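Local coordinates for protein peptidase S15/CocE/NonD (Thaumarchaeota archaeon SCGC AB-539-E09, PDB 4PF1) that is a serine aminopeptidase of the alpha/beta hydrolase fold, probably cleaving residues from the amino ends of peptides, at residues K258-P263 against I595-P600; G292-E297 against G339-E344. One frame throughout, in Å; residues are numbered along the deposited sequence.

Interaction 1 (K258-P263 against I595-P600); sequences KLAAHP and IMFAPP
The C-terminal turn of helix 254-261, within the S15 peptidase family region, meets here a loop of the C-terminal, non-catalytic region, the one running from strand 571-577 to strand 606-625. L259 and A260 touch M596 and F597, and A260 and M596 are the closest backbone pair, with 6.5 Å from A260 CA to M596 CA. M596 leans its CG against the helix backbone, 4.4 Å from A260 CA. Its CG stands anti to the carbonyl carbon (chi1 -63°), a further turn at chi2 (-65°) bends the chain, and the extended last torsion carries CE to L259. That methyl, M596 CE, lies 3.7 Å from L259 O and 4.4 Å from L259 CB, touching backbone and side chain together. F202 and F197 touch both L259 and M596, so the thioether is packed among apolar groups. F597 reaches A260 beside M596, at the methyl and not at CA: its far ring atom CZ comes 3.7 Å from A260 CB, with F597 CE2 at 4.1 Å from the same methyl, an oblique approach and not a stack. One face of the same ring is backed by its neighbour, M596 CB lying 3.8 Å above the plane of the F597 ring toward the rim. No hydrogen bond joins the two segments directly. Polar attachment comes through N594, just ahead of the loop segment, whose ND2 bonds A260 O and whose OD1 bonds M596 N, so that one amide bridges helix end and loop. A helix terminus fitted against an apolar loop in this way is consistent with a seam between the S15 peptidase region and the C-terminal non-catalytic region.

Interaction 2 (G292-E297 against G339-E344); sequences GLFDQE and GPLQFE
Apolar contact is what joins F294 to L341 and F343: the ring of F294, third residue of a type I turn, abuts these two side chains of the segment 339-344, which lie next to each other. F294 CZ approaches the methyl L341 CD1 at 4.3 Å, and F294 CE2 stands equally far, 4.3 Å, from F343 CZ. Both approaches are oblique, so the two phenyl rings meet near their outer atoms without overlapping as a stack. The backbones remain well apart, F294 CA and G339 CA being 11.0 Å from each other, which shows that side chains alone span the gap. L293 CB sits over the centre of one face of the F294 ring, 4.1 Å above the plane. L338 touches both phenylalanines and adds a further apolar wall.

Hydrogen bonding lies within the segment 292-297. The type I turn runs from G292 to D295, its closing bond weak. Immediately beyond, D295 OD1 accepts from E297 N at 3.0 Å with an N-H...O angle of 153°, forming an Asx turn, and also takes the N-H of D298. Its other oxygen, OD2, bonds H328 ND1, a geometry consistent with a Ser-His-Asp charge relay completed by S161; Q296 OE1 adds a bond to H328 N.

The buried apolar contact therefore confers no directional hold across the segments, while the bonds from E297 N, D298 N and H328 ND1 probably fix the rotation of the D295 carboxylate.

Both contacts rest mainly on apolar side chains and lack a direct hydrogen bond, but interaction 1 also sets a methyl against a backbone carbonyl and has the N594 bridge. Interaction 2 is the core contact, with all three touching residues buried, its centre about 13 Å from that of the chain. Interaction 1 is peripheral, its centre about 23 Å out, partly buried, with the larger buried surface, 187 against 83 Å². It joins segments 332 residues apart, one in each family region; interaction 2 links a loop after a central strand to a short strand nearby. The centres of interaction 1 and interaction 2 lie about 33 Å apart, and in sequence interaction 2 falls inside the loop closed by interaction 1.

Interaction 1 (K258-P263 against I595-P600)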
loop_
_atom_site.group_PDB
_atom_site.type_symbol
_atom_site.label_atom_id
_atom_site.label_comp_id
_atom_site.label_asym_id
_atom_site.label_seq_id
_atom_site.Cartn_x
_atom_site.Cartn_y
_atom_site.Cartn_z
ATOM N N LYS A 258 20.214 -36.518 -13.862
ATOM C CA LYS A 258 19.605 -37.455 -12.910
ATOM C C LYS A 258 18.067 -37.429 -13.010
ATOM O O LYS A 258 17.442 -38.489 -13.020
ATOM C CB LYS A 258 20.046 -37.131 -11.473
ATOM C CG LYS A 258 21.521 -37.418 -11.197
ATOM C CD LYS A 258 21.966 -36.790 -9.884
ATOM C CE LYS A 258 23.432 -37.018 -9.613
ATOM N NZ LYS A 258 23.900 -36.233 -8.440
ATOM N N LEU A 259 17.462 -36.215 -13.091
ATOM C CA LEU A 259 16.004 -36.041 -13.196
ATOM C C LEU A 259 15.458 -36.658 -14.492
ATOM O O LEU A 259 14.446 -37.363 -14.456
ATOM C CB LEU A 259 15.611 -34.546 -13.121
ATOM C CG LEU A 259 15.758 -33.848 -11.761
ATOM C CD1 LEU A 259 15.740 -32.333 -11.925
ATOM C CD2 LEU A 259 14.668 -34.282 -10.785
ATOM N N ALA A 260 16.143 -36.402 -15.631
ATOM C CA ALA A 260 15.752 -36.911 -16.949
ATOM C C ALA A 260 15.936 -38.432 -17.056
ATOM O O ALA A 260 15.118 -39.092 -17.699
ATOM C CB ALA A 260 16.553 -36.212 -18.039
ATOM N N ALA A 261 17.007 -38.983 -16.438
ATOM C CA ALA A 261 17.290 -40.425 -16.462
ATOM C C ALA A 261 16.411 -41.206 -15.473
ATOM O O ALA A 261 16.225 -42.409 -15.651
ATOM C CB ALA A 261 18.760 -40.682 -16.157
ATOM N N HIS A 262 15.870 -40.531 -14.435
ATOM C CA HIS A 262 15.039 -41.205 -13.434
ATOM C C HIS A 262 13.652 -40.526 -13.261
ATOM O O HIS A 262 13.376 -39.984 -12.185
ATOM C CB HIS A 262 15.780 -41.286 -12.080
ATOM C CG HIS A 262 17.131 -41.928 -12.162
ATOM N ND1 HIS A 262 17.273 -43.283 -12.403
ATOM C CD2 HIS A 262 18.361 -41.377 -12.033
ATOM C CE1 HIS A 262 18.576 -43.513 -12.413
ATOM N NE2 HIS A 262 19.270 -42.396 -12.196
ATOM N N PRO A 263 12.733 -40.599 -14.269
ATOM C CA PRO A 263 11.398 -39.990 -14.076
ATOM C C PRO A 263 10.512 -40.790 -13.106
ATOM O O PRO A 263 9.664 -40.203 -12.434
ATOM C CB PRO A 263 10.807 -39.973 -15.488
ATOM C CG PRO A 263 11.483 -41.094 -16.198
ATOM C CD PRO A 263 12.862 -41.217 -15.609
ATOM N N ILE A 595 7.778 -38.416 -20.084
ATOM C CA ILE A 595 7.024 -37.164 -20.251
ATOM C C ILE A 595 7.989 -35.951 -20.365
ATOM O O ILE A 595 7.617 -34.942 -20.979
ATOM C CB ILE A 595 5.943 -36.999 -19.136
ATOM C CG1 ILE A 595 4.867 -38.113 -19.271
ATOM C CG2 ILE A 595 5.290 -35.595 -19.155
ATOM C CD1 ILE A 595 3.915 -38.261 -18.093
ATOM N N MET A 596 9.250 -36.094 -19.881
ATOM C CA MET A 596 10.285 -35.048 -20.001
ATOM C C MET A 596 10.504 -34.635 -21.463
ATOM O O MET A 596 10.724 -33.456 -21.741
ATOM C CB MET A 596 11.635 -35.518 -19.409
ATOM C CG MET A 596 11.605 -35.804 -17.917
ATOM S SD MET A 596 11.295 -34.357 -16.877
ATOM C CE MET A 596 11.756 -35.028 -15.286
ATOM N N PHE A 597 10.442 -35.615 -22.392
ATOM C CA PHE A 597 10.692 -35.414 -23.818
ATOM C C PHE A 597 9.477 -35.822 -24.682
ATOM O O PHE A 597 9.651 -36.198 -25.847
ATOM C CB PHE A 597 11.947 -36.212 -24.248
ATOM C CG PHE A 597 13.122 -36.090 -23.301
ATOM C CD1 PHE A 597 13.917 -34.947 -23.295
ATOM C CD2 PHE A 597 13.432 -37.115 -22.416
ATOM C CE1 PHE A 597 14.995 -34.832 -22.414
ATOM C CE2 PHE A 597 14.513 -37.001 -21.538
ATOM C CZ PHE A 597 15.287 -35.859 -21.542
ATOM N N ALA A 598 8.246 -35.704 -24.127
ATOM C CA ALA A 598 7.015 -36.052 -24.849
ATOM C C ALA A 598 6.856 -35.197 -26.131
ATOM O O ALA A 598 6.978 -33.971 -26.066
ATOM C CB ALA A 598 5.809 -35.877 -23.944
ATOM N N PRO A 599 6.651 -35.831 -27.315
ATOM C CA PRO A 599 6.536 -35.041 -28.559
ATOM C C PRO A 599 5.223 -34.240 -28.623
ATOM O O PRO A 599 4.267 -34.609 -27.945
ATOM C CB PRO A 599 6.621 -36.102 -29.662
ATOM C CG PRO A 599 6.145 -37.351 -29.028
ATOM C CD PRO A 599 6.515 -37.281 -27.574
ATOM N N PRO A 600 5.144 -33.137 -29.418
ATOM C CA PRO A 600 3.901 -32.335 -29.442
ATOM C C PRO A 600 2.643 -33.114 -29.862
ATOM O O PRO A 600 1.559 -32.810 -29.362
ATOM C CB PRO A 600 4.213 -31.213 -30.444
ATOM C CG PRO A 600 5.401 -31.688 -31.216
ATOM C CD PRO A 600 6.190 -32.524 -30.262
#

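Interaction 2 (G292-E297 against G339-E344)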
loop_
_atom_site.group_PDB
_atom_site.type_symbol
_atom_site.label_atom_id
_atom_site.label_comp_id
_atom_site.label_asym_id
_atom_site.label_seq_id
_atom_site.Cartn_x
_atom_site.Cartn_y
_atom_site.Cartn_z
ATOM N N GLY A 292 5.288 -27.743 8.618
ATOM C CA GLY A 292 4.291 -26.717 8.348
ATOM C C GLY A 292 3.112 -27.249 7.565
ATOM O O GLY A 292 3.294 -27.979 6.583
ATOM N N LEU A 293 1.893 -26.868 7.979
ATOM C CA LEU A 293 0.636 -27.280 7.334
ATOM C C LEU A 293 0.520 -26.765 5.895
ATOM O O LEU A 293 -0.108 -27.420 5.062
ATOM C CB LEU A 293 -0.585 -26.783 8.146
ATOM C CG LEU A 293 -0.919 -27.539 9.446
ATOM C CD1 LEU A 293 -1.931 -26.761 10.278
ATOM C CD2 LEU A 293 -1.473 -28.935 9.155
ATOM N N PHE A 294 1.103 -25.592 5.609
ATOM C CA PHE A 294 0.989 -24.969 4.291
ATOM C C PHE A 294 2.356 -24.820 3.599
ATOM O O PHE A 294 2.544 -23.916 2.779
ATOM C CB PHE A 294 0.270 -23.607 4.416
ATOM C CG PHE A 294 -1.010 -23.660 5.222
ATOM C CD1 PHE A 294 -2.113 -24.374 4.762
ATOM C CD2 PHE A 294 -1.104 -23.019 6.453
ATOM C CE1 PHE A 294 -3.290 -24.438 5.517
ATOM C CE2 PHE A 294 -2.287 -23.070 7.199
ATOM C CZ PHE A 294 -3.370 -23.783 6.729
ATOM N N ASP A 295 3.284 -25.746 3.890
ATOM C CA ASP A 295 4.616 -25.782 3.296
ATOM C C ASP A 295 4.520 -26.051 1.784
ATOM O O ASP A 295 4.218 -27.170 1.372
ATOM C CB ASP A 295 5.476 -26.854 3.989
ATOM C CG ASP A 295 6.963 -26.690 3.761
ATOM O OD1 ASP A 295 7.375 -26.565 2.589
ATOM O OD2 ASP A 295 7.707 -26.666 4.747
ATOM N N GLN A 296 4.788 -25.014 0.962
ATOM C CA GLN A 296 4.690 -25.073 -0.500
ATOM C C GLN A 296 5.912 -25.760 -1.165
ATOM O O GLN A 296 5.971 -25.840 -2.398
ATOM C CB GLN A 296 4.476 -23.651 -1.074
ATOM C CG GLN A 296 5.737 -22.751 -1.108
ATOM C CD GLN A 296 6.141 -22.114 0.210
ATOM O OE1 GLN A 296 5.591 -22.397 1.279
ATOM N NE2 GLN A 296 7.153 -21.251 0.161
ATOM N N GLU A 297 6.866 -26.277 -0.360
ATOM C CA GLU A 297 8.058 -26.909 -0.920
ATOM C C GLU A 297 8.294 -28.327 -0.391
ATOM O O GLU A 297 8.602 -29.215 -1.187
ATOM C CB GLU A 297 9.297 -26.034 -0.684
ATOM C CG GLU A 297 9.307 -24.777 -1.546
ATOM C CD GLU A 297 10.595 -23.976 -1.591
ATOM O OE1 GLU A 297 10.576 -22.868 -2.175
ATOM O OE2 GLU A 297 11.626 -24.459 -1.071
ATOM N N GLY A 339 -1.244 -15.044 4.015
ATOM C CA GLY A 339 -2.219 -14.552 3.051
ATOM C C GLY A 339 -3.367 -13.880 3.784
ATOM O O GLY A 339 -3.127 -13.037 4.656
ATOM N N PRO A 340 -4.630 -14.320 3.563
ATOM C CA PRO A 340 -5.750 -13.708 4.295
ATOM C C PRO A 340 -5.973 -14.319 5.686
ATOM O O PRO A 340 -6.732 -13.755 6.477
ATOM C CB PRO A 340 -6.961 -13.964 3.384
ATOM C CG PRO A 340 -6.454 -14.806 2.230
ATOM C CD PRO A 340 -5.110 -15.326 2.600
ATOM N N LEU A 341 -5.324 -15.470 5.980
ATOM C CA LEU A 341 -5.484 -16.170 7.260
ATOM C C LEU A 341 -4.695 -15.497 8.365
ATOM O O LEU A 341 -3.514 -15.220 8.188
ATOM C CB LEU A 341 -5.066 -17.651 7.154
ATOM C CG LEU A 341 -5.672 -18.488 6.019
ATOM C CD1 LEU A 341 -5.221 -19.922 6.124
ATOM C CD2 LEU A 341 -7.194 -18.432 6.029
ATOM N N GLN A 342 -5.345 -15.258 9.517
ATOM C CA GLN A 342 -4.719 -14.626 10.679
ATOM C C GLN A 342 -4.682 -15.596 11.855
ATOM O O GLN A 342 -5.708 -16.170 12.225
ATOM C CB GLN A 342 -5.444 -13.330 11.054
ATOM C CG GLN A 342 -5.248 -12.223 10.023
ATOM C CD GLN A 342 -6.110 -11.023 10.302
ATOM O OE1 GLN A 342 -7.341 -11.083 10.247
ATOM N NE2 GLN A 342 -5.476 -9.892 10.564
ATOM N N PHE A 343 -3.481 -15.810 12.412
ATOM C CA PHE A 343 -3.266 -16.746 13.515
ATOM C C PHE A 343 -3.145 -15.992 14.846
ATOM O O PHE A 343 -2.986 -14.767 14.847
ATOM C CB PHE A 343 -2.026 -17.630 13.238
ATOM C CG PHE A 343 -1.993 -18.223 11.839
ATOM C CD1 PHE A 343 -3.074 -18.956 11.348
ATOM C CD2 PHE A 343 -0.894 -18.034 11.010
ATOM C CE1 PHE A 343 -3.056 -19.477 10.050
ATOM C CE2 PHE A 343 -0.877 -18.556 9.711
ATOM C CZ PHE A 343 -1.954 -19.283 9.244
ATOM N N GLU A 344 -3.288 -16.707 15.973
ATOM C CA GLU A 344 -3.258 -16.078 17.292
ATOM C C GLU A 344 -1.819 -15.775 17.731
ATOM O O GLU A 344 -1.179 -16.588 18.406
ATOM C CB GLU A 344 -4.001 -16.933 18.333
ATOM C CG GLU A 344 -5.509 -16.751 18.291
ATOM C CD GLU A 344 -6.001 -15.410 18.803
ATOM O OE1 GLU A 344 -6.076 -15.235 20.039
ATOM O OE2 GLU A 344 -6.309 -14.531 17.965
#